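Local coordinates for protease LasA (Pseudomonas aeruginosa, PDB 3IT5), which cleaves peptide bonds after Gly-Gly, preferably before Ala or Gly, as a secreted zinc metallopeptidase of family M23, attacking staphylococcal pentaglycine cross-links and helping degrade host elastin, at residues 8-13 with 121-126; 15-20 with 100-105; 33-38 with 158-163. All coordinates share one frame; numbering follows the deposited sequence.

Contact 1: 8-13 with 121-126; sequences QLPWRQ and LHFSLL. With ZN (zinc ion), chain E.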
loop_
_atom_site.group_PDB
_atom_site.type_symbol
_atom_site.label_atom_id
_atom_site.label_comp_id
_atom_site.label_asym_id
_atom_site.label_seq_id
_atom_site.Cartn_x
_atom_site.Cartn_y
_atom_site.Cartn_z
ATOM N N GLN A 8 -7.633 5.952 1.199
ATOM C CA GLN A 8 -7.461 5.357 2.518
ATOM C C GLN A 8 -6.287 4.374 2.439
ATOM O O GLN A 8 -5.743 4.140 1.357
ATOM C CB GLN A 8 -8.741 4.620 2.948
ATOM C CG GLN A 8 -9.138 3.460 2.023
ATOM C CD GLN A 8 -9.927 2.368 2.719
ATOM O OE1 GLN A 8 -9.440 1.245 2.871
ATOM N NE2 GLN A 8 -11.140 2.680 3.140
ATOM N N LEU A 9 -5.908 3.793 3.576
ATOM C CA LEU A 9 -4.871 2.757 3.615
ATOM C C LEU A 9 -5.379 1.450 2.983
ATOM O O LEU A 9 -6.570 1.135 3.093
ATOM C CB LEU A 9 -4.412 2.521 5.061
ATOM C CG LEU A 9 -3.791 3.723 5.784
ATOM C CD1 LEU A 9 -3.881 3.558 7.309
ATOM C CD2 LEU A 9 -2.343 3.965 5.334
ATOM N N PRO A 10 -4.479 0.686 2.322
ATOM C CA PRO A 10 -4.877 -0.505 1.551
ATOM C C PRO A 10 -5.164 -1.771 2.376
ATOM O O PRO A 10 -4.766 -2.876 1.983
ATOM C CB PRO A 10 -3.687 -0.715 0.605
ATOM C CG PRO A 10 -2.522 -0.204 1.370
ATOM C CD PRO A 10 -3.033 0.959 2.189
ATOM N N TRP A 11 -5.832 -1.604 3.516
ATOM C CA TRP A 11 -6.424 -2.727 4.242
ATOM C C TRP A 11 -7.801 -2.348 4.776
ATOM O O TRP A 11 -8.180 -1.177 4.738
ATOM C CB TRP A 11 -5.513 -3.244 5.358
ATOM C CG TRP A 11 -5.032 -2.219 6.348
ATOM C CD1 TRP A 11 -5.667 -1.812 7.488
ATOM C CD2 TRP A 11 -3.789 -1.503 6.304
ATOM N NE1 TRP A 11 -4.901 -0.878 8.152
ATOM C CE2 TRP A 11 -3.744 -0.671 7.445
ATOM C CE3 TRP A 11 -2.710 -1.482 5.407
ATOM C CZ2 TRP A 11 -2.662 0.171 7.717
ATOM C CZ3 TRP A 11 -1.636 -0.636 5.675
ATOM C CH2 TRP A 11 -1.620 0.176 6.821
ATOM N N ARG A 12 -8.547 -3.343 5.249
ATOM C CA ARG A 12 -9.918 -3.136 5.709
ATOM C C ARG A 12 -10.043 -2.021 6.743
ATOM O O ARG A 12 -9.238 -1.917 7.669
ATOM C CB ARG A 12 -10.491 -4.420 6.297
ATOM C CG ARG A 12 -10.857 -5.495 5.289
ATOM C CD ARG A 12 -11.009 -6.817 6.017
ATOM N NE ARG A 12 -11.797 -7.788 5.262
ATOM C CZ ARG A 12 -12.225 -8.951 5.748
ATOM N NH1 ARG A 12 -11.949 -9.299 7.002
ATOM N NH2 ARG A 12 -12.938 -9.765 4.979
ATOM N N GLN A 13 -11.070 -1.196 6.569
ATOM C CA GLN A 13 -11.410 -0.155 7.528
ATOM C C GLN A 13 -11.685 -0.774 8.902
ATOM O O GLN A 13 -12.323 -1.827 8.998
ATOM C CB GLN A 13 -12.640 0.595 7.033
ATOM C CG GLN A 13 -12.698 2.037 7.463
ATOM C CD GLN A 13 -13.970 2.715 7.019
ATOM O OE1 GLN A 13 -14.040 3.272 5.922
ATOM N NE2 GLN A 13 -14.998 2.653 7.859
ATOM N N LEU A 121 2.366 -6.804 1.949
ATOM C CA LEU A 121 1.916 -6.112 0.745
ATOM C C LEU A 121 2.896 -4.999 0.360
ATOM O O LEU A 121 3.225 -4.144 1.183
ATOM C CB LEU A 121 0.510 -5.530 0.945
ATOM C CG LEU A 121 0.044 -4.475 -0.072
ATOM C CD1 LEU A 121 -0.320 -5.100 -1.419
ATOM C CD2 LEU A 121 -1.119 -3.661 0.481
ATOM N N HIS A 122 3.358 -5.031 -0.889
ATOM C CA HIS A 122 4.115 -3.934 -1.490
ATOM C C HIS A 122 3.118 -3.052 -2.251
ATOM O O HIS A 122 2.453 -3.511 -3.178
ATOM C CB HIS A 122 5.218 -4.502 -2.399
ATOM C CG HIS A 122 5.873 -3.495 -3.295
ATOM N ND1 HIS A 122 6.981 -2.768 -2.916
ATOM C CD2 HIS A 122 5.601 -3.127 -4.570
ATOM C CE1 HIS A 122 7.352 -1.984 -3.912
ATOM N NE2 HIS A 122 6.525 -2.174 -4.924
ATOM N N PHE A 123 3.021 -1.789 -1.841
ATOM C CA PHE A 123 1.934 -0.896 -2.261
ATOM C C PHE A 123 2.485 0.422 -2.812
ATOM O O PHE A 123 3.168 1.155 -2.100
ATOM C CB PHE A 123 0.996 -0.680 -1.062
ATOM C CG PHE A 123 0.040 0.469 -1.207
ATOM C CD1 PHE A 123 -1.092 0.357 -2.007
ATOM C CD2 PHE A 123 0.244 1.651 -0.497
ATOM C CE1 PHE A 123 -1.993 1.413 -2.121
ATOM C CE2 PHE A 123 -0.653 2.717 -0.606
ATOM C CZ PHE A 123 -1.770 2.598 -1.420
ATOM N N SER A 124 2.179 0.719 -4.076
ATOM C CA SER A 124 2.808 1.843 -4.794
ATOM C C SER A 124 1.840 2.908 -5.311
ATOM O O SER A 124 0.731 2.599 -5.741
ATOM C CB SER A 124 3.626 1.322 -5.975
ATOM O OG SER A 124 4.481 0.264 -5.582
ATOM N N LEU A 125 2.299 4.157 -5.300
ATOM C CA LEU A 125 1.531 5.293 -5.801
ATOM C C LEU A 125 1.945 5.665 -7.223
ATOM O O LEU A 125 3.128 5.885 -7.502
ATOM C CB LEU A 125 1.686 6.500 -4.865
ATOM C CG LEU A 125 0.876 7.783 -5.112
ATOM C CD1 LEU A 125 -0.626 7.556 -4.970
ATOM C CD2 LEU A 125 1.341 8.871 -4.148
ATOM N N LEU A 126 0.956 5.742 -8.109
ATOM C CA LEU A 126 1.181 6.091 -9.508
ATOM C C LEU A 126 0.352 7.285 -9.963
ATOM O O LEU A 126 -0.567 7.725 -9.267
ATOM C CB LEU A 126 0.900 4.891 -10.423
ATOM C CG LEU A 126 1.843 3.691 -10.310
ATOM C CD1 LEU A 126 1.419 2.763 -9.174
ATOM C CD2 LEU A 126 1.875 2.939 -11.627
HETATM ZN ZN ZN E . 8.030 -3.159 -1.004
HETATM O O HOH W 1 8.388 -5.224 -1.072
#

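Contact 2: 15-20 with 100-105; sequences YSWQPN and GVYAGN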
loop_
_atom_site.group_PDB
_atom_site.type_symbol
_atom_site.label_atom_id
_atom_site.label_comp_id
_atom_site.label_asym_id
_atom_site.label_seq_id
_atom_site.Cartn_x
_atom_site.Cartn_y
_atom_site.Cartn_z
ATOM N N TYR A 15 -9.337 -1.827 10.955
ATOM C CA TYR A 15 -8.238 -2.733 11.279
ATOM C C TYR A 15 -6.879 -2.032 11.141
ATOM O O TYR A 15 -6.787 -0.948 10.563
ATOM C CB TYR A 15 -8.333 -4.012 10.429
ATOM C CG TYR A 15 -9.642 -4.761 10.629
ATOM C CD1 TYR A 15 -9.746 -5.801 11.559
ATOM C CD2 TYR A 15 -10.783 -4.411 9.903
ATOM C CE1 TYR A 15 -10.960 -6.481 11.748
ATOM C CE2 TYR A 15 -11.992 -5.078 10.083
ATOM C CZ TYR A 15 -12.074 -6.110 11.003
ATOM O OH TYR A 15 -13.279 -6.757 11.170
ATOM N N SER A 16 -5.838 -2.643 11.697
ATOM C CA SER A 16 -4.524 -2.012 11.803
ATOM C C SER A 16 -3.405 -2.940 11.336
ATOM O O SER A 16 -3.279 -4.068 11.822
ATOM C CB SER A 16 -4.261 -1.583 13.252
ATOM O OG SER A 16 -5.291 -0.743 13.745
ATOM N N TRP A 17 -2.601 -2.460 10.391
ATOM C CA TRP A 17 -1.411 -3.182 9.939
ATOM C C TRP A 17 -0.162 -2.372 10.244
ATOM O O TRP A 17 -0.246 -1.169 10.516
ATOM C CB TRP A 17 -1.480 -3.440 8.429
ATOM C CG TRP A 17 -2.449 -4.497 7.996
ATOM C CD1 TRP A 17 -3.409 -5.110 8.754
ATOM C CD2 TRP A 17 -2.579 -5.034 6.677
ATOM N NE1 TRP A 17 -4.114 -6.007 7.991
ATOM C CE2 TRP A 17 -3.628 -5.979 6.711
ATOM C CE3 TRP A 17 -1.902 -4.815 5.470
ATOM C CZ2 TRP A 17 -4.015 -6.706 5.585
ATOM C CZ3 TRP A 17 -2.299 -5.527 4.346
ATOM C CH2 TRP A 17 -3.345 -6.463 4.413
ATOM N N GLN A 18 0.993 -3.036 10.178
ATOM C CA GLN A 18 2.288 -2.386 10.394
ATOM C C GLN A 18 2.980 -2.047 9.073
ATOM O O GLN A 18 3.364 -2.954 8.325
ATOM C CB GLN A 18 3.221 -3.296 11.193
ATOM C CG GLN A 18 2.765 -3.660 12.590
ATOM C CD GLN A 18 3.721 -4.637 13.240
ATOM O OE1 GLN A 18 4.925 -4.618 12.966
ATOM N NE2 GLN A 18 3.194 -5.504 14.095
ATOM N N PRO A 19 3.169 -0.744 8.789
ATOM C CA PRO A 19 3.905 -0.369 7.579
ATOM C C PRO A 19 5.415 -0.312 7.807
ATOM O O PRO A 19 5.864 -0.183 8.948
ATOM C CB PRO A 19 3.367 1.029 7.267
ATOM C CG PRO A 19 3.019 1.602 8.631
ATOM C CD PRO A 19 2.709 0.437 9.550
ATOM N N ASN A 20 6.187 -0.419 6.727
ATOM C CA ASN A 20 7.631 -0.200 6.789
ATOM C C ASN A 20 8.000 1.078 6.032
ATOM O O ASN A 20 7.119 1.765 5.516
ATOM C CB ASN A 20 8.405 -1.429 6.276
ATOM C CG ASN A 20 8.497 -1.492 4.750
ATOM O OD1 ASN A 20 7.775 -0.794 4.031
ATOM N ND2 ASN A 20 9.396 -2.340 4.252
ATOM N N GLY A 100 -8.141 -9.128 -2.522
ATOM C CA GLY A 100 -7.633 -10.468 -2.262
ATOM C C GLY A 100 -6.927 -10.536 -0.919
ATOM O O GLY A 100 -7.415 -10.008 0.088
ATOM N N VAL A 101 -5.772 -11.194 -0.908
ATOM C CA VAL A 101 -4.926 -11.268 0.281
ATOM C C VAL A 101 -3.488 -11.036 -0.139
ATOM O O VAL A 101 -3.170 -11.148 -1.328
ATOM C CB VAL A 101 -5.039 -12.647 0.995
ATOM C CG1 VAL A 101 -6.392 -12.798 1.694
ATOM C CG2 VAL A 101 -4.813 -13.799 0.009
ATOM N N TYR A 102 -2.618 -10.694 0.811
ATOM C CA TYR A 102 -1.192 -10.766 0.519
ATOM C C TYR A 102 -0.733 -12.215 0.647
ATOM O O TYR A 102 -1.328 -12.997 1.391
ATOM C CB TYR A 102 -0.346 -9.773 1.335
ATOM C CG TYR A 102 -0.382 -9.892 2.846
ATOM C CD1 TYR A 102 0.425 -10.811 3.515
ATOM C CD2 TYR A 102 -1.179 -9.039 3.609
ATOM C CE1 TYR A 102 0.411 -10.905 4.906
ATOM C CE2 TYR A 102 -1.198 -9.121 5.002
ATOM C CZ TYR A 102 -0.403 -10.054 5.642
ATOM O OH TYR A 102 -0.421 -10.138 7.013
ATOM N N ALA A 103 0.300 -12.579 -0.106
ATOM C CA ALA A 103 0.698 -13.983 -0.239
ATOM C C ALA A 103 1.394 -14.540 1.005
ATOM O O ALA A 103 2.232 -13.872 1.618
ATOM C CB ALA A 103 1.567 -14.173 -1.484
ATOM N N GLY A 104 1.023 -15.766 1.370
ATOM C CA GLY A 104 1.653 -16.483 2.487
ATOM C C GLY A 104 2.667 -17.520 2.034
ATOM O O GLY A 104 3.171 -18.303 2.846
ATOM N N ASN A 105 2.940 -17.546 0.733
ATOM C CA ASN A 105 4.004 -18.375 0.179
ATOM C C ASN A 105 4.848 -17.595 -0.829
ATOM O O ASN A 105 4.307 -16.869 -1.673
ATOM C CB ASN A 105 3.452 -19.669 -0.431
ATOM C CG ASN A 105 2.553 -19.420 -1.617
ATOM O OD1 ASN A 105 3.015 -19.423 -2.759
ATOM N ND2 ASN A 105 1.274 -19.201 -1.366
#

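Contact 3: 33-38 with 158-163; sequences SSFDAS and YYFYNQ. With ZN (zinc ion), chain E.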
loop_
_atom_site.group_PDB
_atom_site.type_symbol
_atom_site.label_atom_id
_atom_site.label_comp_id
_atom_site.label_asym_id
_atom_site.label_seq_id
_atom_site.Cartn_x
_atom_site.Cartn_y
_atom_site.Cartn_z
ATOM N N SER A 33 8.130 5.613 -4.031
ATOM C CA SER A 33 6.735 5.452 -4.430
ATOM C C SER A 33 5.946 4.455 -3.596
ATOM O O SER A 33 4.718 4.434 -3.667
ATOM C CB SER A 33 6.679 4.977 -5.882
ATOM O OG SER A 33 7.196 3.664 -5.979
ATOM N N SER A 34 6.647 3.620 -2.831
ATOM C CA SER A 34 6.023 2.452 -2.210
ATOM C C SER A 34 6.279 2.344 -0.709
ATOM O O SER A 34 7.280 2.851 -0.196
ATOM C CB SER A 34 6.513 1.166 -2.892
ATOM O OG SER A 34 6.492 1.267 -4.311
ATOM N N PHE A 35 5.359 1.683 -0.018
ATOM C CA PHE A 35 5.609 1.198 1.333
ATOM C C PHE A 35 4.959 -0.165 1.526
ATOM O O PHE A 35 3.951 -0.482 0.886
ATOM C CB PHE A 35 5.189 2.212 2.412
ATOM C CG PHE A 35 3.700 2.337 2.614
ATOM C CD1 PHE A 35 3.033 1.516 3.524
ATOM C CD2 PHE A 35 2.974 3.308 1.933
ATOM C CE1 PHE A 35 1.658 1.642 3.731
ATOM C CE2 PHE A 35 1.604 3.450 2.136
ATOM C CZ PHE A 35 0.940 2.615 3.035
ATOM N N ASP A 36 5.561 -0.976 2.385
ATOM C CA ASP A 36 5.039 -2.301 2.669
ATOM C C ASP A 36 4.214 -2.265 3.941
ATOM O O ASP A 36 4.384 -1.373 4.771
ATOM C CB ASP A 36 6.170 -3.324 2.793
ATOM C CG ASP A 36 7.075 -3.347 1.578
ATOM O OD1 ASP A 36 6.574 -3.187 0.443
ATOM O OD2 ASP A 36 8.296 -3.533 1.754
ATOM N N ALA A 37 3.309 -3.229 4.075
ATOM C CA ALA A 37 2.470 -3.345 5.253
ATOM C C ALA A 37 2.060 -4.791 5.462
ATOM O O ALA A 37 1.756 -5.513 4.511
ATOM C CB ALA A 37 1.243 -2.447 5.142
ATOM N N SER A 38 2.075 -5.207 6.722
ATOM C CA SER A 38 1.657 -6.541 7.104
ATOM C C SER A 38 1.078 -6.455 8.505
ATOM O O SER A 38 1.586 -5.699 9.344
ATOM C CB SER A 38 2.850 -7.495 7.083
ATOM O OG SER A 38 2.459 -8.817 7.394
ATOM N N TYR A 158 10.894 9.272 8.671
ATOM C CA TYR A 158 9.758 8.579 8.068
ATOM C C TYR A 158 8.633 8.460 9.081
ATOM O O TYR A 158 8.830 7.927 10.176
ATOM C CB TYR A 158 10.161 7.185 7.576
ATOM C CG TYR A 158 9.020 6.402 6.957
ATOM C CD1 TYR A 158 8.529 6.735 5.698
ATOM C CD2 TYR A 158 8.428 5.334 7.634
ATOM C CE1 TYR A 158 7.480 6.029 5.126
ATOM C CE2 TYR A 158 7.376 4.618 7.069
ATOM C CZ TYR A 158 6.912 4.973 5.807
ATOM O OH TYR A 158 5.880 4.278 5.224
ATOM N N TYR A 159 7.454 8.953 8.712
ATOM C CA TYR A 159 6.301 8.925 9.605
ATOM C C TYR A 159 4.972 9.118 8.879
ATOM O O TYR A 159 4.920 9.666 7.773
ATOM C CB TYR A 159 6.452 9.980 10.716
ATOM C CG TYR A 159 6.751 11.381 10.214
ATOM C CD1 TYR A 159 5.723 12.246 9.843
ATOM C CD2 TYR A 159 8.065 11.839 10.111
ATOM C CE1 TYR A 159 5.992 13.535 9.381
ATOM C CE2 TYR A 159 8.347 13.120 9.650
ATOM C CZ TYR A 159 7.307 13.962 9.285
ATOM O OH TYR A 159 7.584 15.230 8.819
ATOM N N PHE A 160 3.905 8.655 9.519
ATOM C CA PHE A 160 2.542 8.954 9.111
ATOM C C PHE A 160 2.002 9.982 10.103
ATOM O O PHE A 160 1.842 9.675 11.286
ATOM C CB PHE A 160 1.684 7.684 9.145
ATOM C CG PHE A 160 2.054 6.661 8.099
ATOM C CD1 PHE A 160 1.286 6.521 6.946
ATOM C CD2 PHE A 160 3.163 5.834 8.268
ATOM C CE1 PHE A 160 1.621 5.579 5.974
ATOM C CE2 PHE A 160 3.508 4.889 7.301
ATOM C CZ PHE A 160 2.738 4.758 6.156
ATOM N N TYR A 161 1.751 11.206 9.640
ATOM C CA TYR A 161 1.229 12.241 10.533
ATOM C C TYR A 161 -0.283 12.376 10.416
ATOM O O TYR A 161 -0.804 12.771 9.365
ATOM C CB TYR A 161 1.922 13.595 10.308
ATOM C CG TYR A 161 1.370 14.712 11.179
ATOM C CD1 TYR A 161 1.684 14.783 12.538
ATOM C CD2 TYR A 161 0.523 15.687 10.647
ATOM C CE1 TYR A 161 1.176 15.798 13.344
ATOM C CE2 TYR A 161 0.008 16.708 11.447
ATOM C CZ TYR A 161 0.342 16.757 12.793
ATOM O OH TYR A 161 -0.156 17.758 13.595
ATOM N N ASN A 162 -0.975 12.039 11.505
ATOM C CA ASN A 162 -2.424 12.184 11.584
ATOM C C ASN A 162 -2.811 13.659 11.705
ATOM O O ASN A 162 -2.562 14.298 12.732
ATOM C CB ASN A 162 -2.989 11.368 12.758
ATOM C CG ASN A 162 -4.514 11.327 12.774
ATOM O OD1 ASN A 162 -5.186 12.304 12.443
ATOM N ND2 ASN A 162 -5.062 10.191 13.174
ATOM N N GLN A 163 -3.439 14.181 10.653
ATOM C CA GLN A 163 -3.774 15.604 10.552
ATOM C C GLN A 163 -5.044 15.986 11.322
ATOM O O GLN A 163 -5.410 17.162 11.387
ATOM C CB GLN A 163 -3.901 16.008 9.075
ATOM C CG GLN A 163 -2.627 15.764 8.261
ATOM C CD GLN A 163 -2.870 15.751 6.769
ATOM O OE1 GLN A 163 -2.377 16.612 6.049
ATOM N NE2 GLN A 163 -3.632 14.765 6.292
HETATM ZN ZN ZN E . 8.030 -3.159 -1.004
HETATM O O HOH W 1 8.388 -5.224 -1.072
#

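Contact 1: 8-13 with 121-126
Pro10 lays its pyrrolidine ring over one face of Phe123, at the back of the strand whose next-door residue holds the catalytic metal. Pro10 CG sits 3.6 Å from the centroid of the Phe123 ring and only 8° off the ring normal, a CH-pi contact almost over the centre. Pro10 CG also touches the end of one branch of Leu121, two residues earlier in the strand, with CD2 3.8 Å away. Phe123 can offer its face because its CG lies anti to the backbone N (chi1 165°), which swings the ring off the strand toward the loop. Proline suits the place: it is compact, rigid and free of side-chain polar groups, and its carbonyl can still accept a backbone hydrogen bond from Val52. The packing is tight at this one point; beyond it the loop peels away to Arg12 and Gln13, exposed residues that do not touch the strand. On the opposite side of residues 121-126, His122 ND1 binds the zinc ion at 2.2 Å, while its NE2 is hydrogen-bonded to Asn25. The strand thus divides the chemistry: apolar packing of Pro10, Leu121 and Phe123 on one side, metal-binding His122 and polar Ser124 on the other.

Contact 2: 15-20 with 100-105
Trp17 and Tyr102 form an offset edge-to-face aromatic pair that joins two strands, 16-19 and 98-102, which are not neighbours in the large curled antiparallel sheet of this M23 peptidase. The backbones stay far apart, and the long flat side chains bridge the gap by sliding past one another in opposite directions. The rim of Tyr102, carried by CD2 and CE2, points at the six-membered ring of Trp17; the two ring planes stand at 89° and the centroids are 5.1 Å apart. CE2 hovers toward the border of the indole, 3.5 Å above the Trp17 plane, and Trp17 CZ2 in turn lies in the plane of the phenol ring.

The torsions account for this. Trp17 has CG opposite the carbonyl carbon (chi1 -73°), and a small second torsion keeps CD1 nearly eclipsed with CA and sends the benzo half of the indole toward strand 98-102. Tyr102 takes the more hindered first torsion, with CG between N and the carbonyl carbon (chi1 60°), which turns the CD2-CE2 edge of the phenol onto the indole face. Its hydroxyl makes weak hydrogen bonds to Ser38 OG and Tyr39 N, so tyrosine combines an aromatic edge with a polar end that reaches strand 34-38 and the residue just after it. Tryptophan suits its own place by having two broad faces: Trp11 stacks on the one opposite Tyr102. The side chain of Tyr102 also comes within about 5 Å of those of His81 and His120, the probable proton donor/acceptor residues. At the closest point of the pair, Trp17 CH2 is equally far, 3.5 Å, from Tyr102 CD2 and from CE2.

Contact 3: 33-38 with 158-163
Strand 34-38 supplies Asp36 to the zinc site of the M23 peptidase, and from its other face Phe35 reaches out to Tyr158, just before strand 159-162, and to Phe160 within it. The heart of the contact is an edge-to-face pair: Phe160 directs its CZ at the middle of the Phe35 ring, 4.0 Å above the Phe35 plane. The two planes stand at 78° and the Phe35 and Phe160 centroids are 5.4 Å apart. Phe35 has its CG between the backbone N and the carbonyl carbon (chi1 74°), which turns a ring face toward strand 159-162. Tyr158 comes in at about a right angle to Phe35, with CG anti to its own N (chi1 179°), and its OH lies 3.6 Å from Phe35 CB. That buried hydroxyl also makes a weak hydrogen bond to the carbonyl O of Asn20, so a tyrosine can pack against the phenylalanine while keeping a polar partner.

Across the strand, Asp36 OD1 binds the zinc ion at 2.1 Å, and Asp36 OD2 is 2.8 Å from the metal, so the carboxylate leans on it mainly through one oxygen. Water 1 is a further ligand, and His23 and His122 complete the site. Asn20 OD1 accepts a hydrogen bond from Asp36 N, tying the backbone of the metal-binding aspartate to the end of the neighbouring segment 15-20. At the strand's start Ser33 and Ser34 both face His23 in a classic beta bulge.

Phe35 is held between two aromatic rings, with Phe123 of strand 121-127 on the side opposite Phe160. Phe160 also packs on Pro19 of strand 16-19 and on Ile144 of strand 142-145, and so stands where the small four-stranded sheet meets the large one.

In the fold
All three contacts are buried, contact 1 lying nearest the centre of the chain and contacts 2 and 3 about 9 Å from it. Strands 16-19, 34-38 and 121-127 adjoin in that order within the large sheet, and each contact starts from a different one: contact 1 covers 121-127 with an N-terminal loop, contact 2 runs from 16-19 to the non-adjacent strand 98-102, and contact 3 joins 34-38 to the four-stranded sheet. Contact 1 rests on aliphatic-aromatic packing, whereas the other two rest on edge-to-face rings. Contacts 1 and 3 share the zinc ion and water 1; the Tyr102 side chain of contact 2 is about 11 Å from the zinc ion but close to the probable proton-transfer histidines.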